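Local coordinates for protein intradiol ring-cleavage dioxygenase (Streptomyces sp. SirexAA-E, PDB 4ILV) that is a secreted enzyme, with a carbohydrate-binding module, that probably cleaves catechol-type rings between their two hydroxyl-bearing carbons using a bound iron(III) ion, at residues L55-S58 with S59-G62. Residues are numbered along the deposited sequence; the frame is centred on the assembly and turned at random.
Sequences LVTS and STPG
Thr57 and Thr60 close a tight reversal of the chain by hydrogen bonds of two kinds. One is backbone to backbone: Thr60 N donates to Thr57 O over a long 3.2 Å. In the other, Thr57 N points almost straight (174°) at Thr60 OG1, 2.8 Å away. Threonine suits the place because it offers both this acceptor and a methyl. The chi1 of Thr60, -58°, sets OG1 beside its own backbone N, facing back across the turn, and leaves CG2 anti to that N. Thr57 OG1 in turn accepts Ser59 N at 2.8 Å, an ST turn nested in the type I beta turn Thr57-Thr60; a hydroxyl-bearing residue suits this first position. The turn lies at the surface in the loop leading into strand 64-72, which belongs to one of the two sheets of the dioxygenase domain. Nonpolar packing joins Val56 to Thr60: Val56 CG1 meets Thr60 CG2 at 3.8 Å, the side chains crossing at about a right angle, and both residues also touch Phe102. A valine suits this buried place, its nonpolar branches packing on Thr60 as well as on Arg117 and Ile119 of strand 113-119. With an alanine at Thr60, both OG1 and CG2 are gone, which would probably leave Thr57 N without its acceptor and open a gap beside Val56 CG1.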
ATOM      1  N   LEU A  55      -6.665   3.952   8.607  1.00 30.73           N
ATOM      2  CA  LEU A  55      -5.788   5.088   8.869  1.00 29.27           C
ATOM      3  C   LEU A  55      -6.575   6.379   8.995  1.00 31.00           C
ATOM      4  O   LEU A  55      -6.000   7.432   9.240  1.00 29.23           O
ATOM      5  CB  LEU A  55      -4.786   5.260   7.724  1.00 20.75           C
ATOM      6  CG  LEU A  55      -3.922   4.044   7.387  1.00 26.34           C
ATOM      7  CD1 LEU A  55      -2.941   4.389   6.284  1.00 18.43           C
ATOM      8  CD2 LEU A  55      -3.185   3.525   8.633  1.00 26.83           C
ATOM      9  N   VAL A  56      -7.886   6.310   8.793  1.00 30.67           N
ATOM     10  CA  VAL A  56      -8.691   7.522   8.702  1.00 31.11           C
ATOM     11  C   VAL A  56      -9.995   7.405   9.458  1.00 44.10           C
ATOM     12  O   VAL A  56     -10.392   6.316   9.862  1.00 41.07           O
ATOM     13  CB  VAL A  56      -9.039   7.863   7.248  1.00 28.09           C
ATOM     14  CG1 VAL A  56      -7.771   7.986   6.415  1.00 27.33           C
ATOM     15  CG2 VAL A  56      -9.966   6.794   6.651  1.00 27.06           C
ATOM     16  N   THR A  57     -10.656   8.542   9.647  1.00 50.98           N
ATOM     17  CA  THR A  57     -12.024   8.559  10.141  1.00 53.10           C
ATOM     18  C   THR A  57     -12.893   9.300   9.124  1.00 56.65           C
ATOM     19  O   THR A  57     -12.416   9.710   8.060  1.00 47.06           O
ATOM     20  CB  THR A  57     -12.143   9.265  11.509  1.00 50.93           C
ATOM     21  OG1 THR A  57     -12.232  10.674  11.313  1.00 45.93           O
ATOM     22  CG2 THR A  57     -10.949   8.951  12.395  1.00 57.96           C
ATOM     23  N   SER A  58     -14.168   9.465   9.454  1.00 71.68           N
ATOM     24  CA  SER A  58     -15.089  10.242   8.633  1.00 74.34           C
ATOM     25  C   SER A  58     -14.654  11.706   8.573  1.00 70.07           C
ATOM     26  O   SER A  58     -14.919  12.404   7.595  1.00 74.39           O
ATOM     27  CB  SER A  58     -16.499  10.140   9.209  1.00 83.11           C
ATOM     28  OG  SER A  58     -16.802   8.792   9.521  1.00 86.15           O
ATOM     29  N   SER A  59     -13.981  12.157   9.627  1.00 60.69           N
ATOM     30  CA  SER A  59     -13.502  13.533   9.739  1.00 52.49           C
ATOM     31  C   SER A  59     -12.135  13.793   9.069  1.00 46.45           C
ATOM     32  O   SER A  59     -11.703  14.936   8.945  1.00 44.71           O
ATOM     33  CB  SER A  59     -13.436  13.909  11.204  1.00 56.80           C
ATOM     34  OG  SER A  59     -12.802  12.869  11.917  1.00 58.92           O
ATOM     35  N   THR A  60     -11.439  12.734   8.671  1.00 38.29           N
ATOM     36  CA  THR A  60     -10.194  12.892   7.934  1.00 29.34           C
ATOM     37  C   THR A  60     -10.499  13.516   6.576  1.00 37.83           C
ATOM     38  O   THR A  60     -11.326  12.992   5.829  1.00 38.74           O
ATOM     39  CB  THR A  60      -9.525  11.524   7.692  1.00 32.82           C
ATOM     40  OG1 THR A  60      -9.281  10.877   8.950  1.00 31.54           O
ATOM     41  CG2 THR A  60      -8.217  11.689   6.919  1.00 26.72           C
ATOM     42  N   PRO A  61      -9.832  14.627   6.237  1.00 32.16           N
ATOM     43  CA  PRO A  61     -10.020  15.244   4.915  1.00 28.03           C
ATOM     44  C   PRO A  61      -9.415  14.382   3.792  1.00 24.56           C
ATOM     45  O   PRO A  61      -8.382  13.737   3.996  1.00 27.36           O
ATOM     46  CB  PRO A  61      -9.265  16.564   5.029  1.00 31.01           C
ATOM     47  CG  PRO A  61      -8.247  16.317   6.102  1.00 40.33           C
ATOM     48  CD  PRO A  61      -8.908  15.395   7.086  1.00 39.20           C
ATOM     49  N   GLY A  62     -10.069  14.364   2.631  1.00 24.53           N
ATOM     50  CA  GLY A  62      -9.544  13.650   1.483  1.00 27.29           C
ATOM     51  C   GLY A  62     -10.580  12.748   0.859  1.00 30.32           C
ATOM     52  O   GLY A  62     -11.677  12.588   1.389  1.00 34.93           O
TER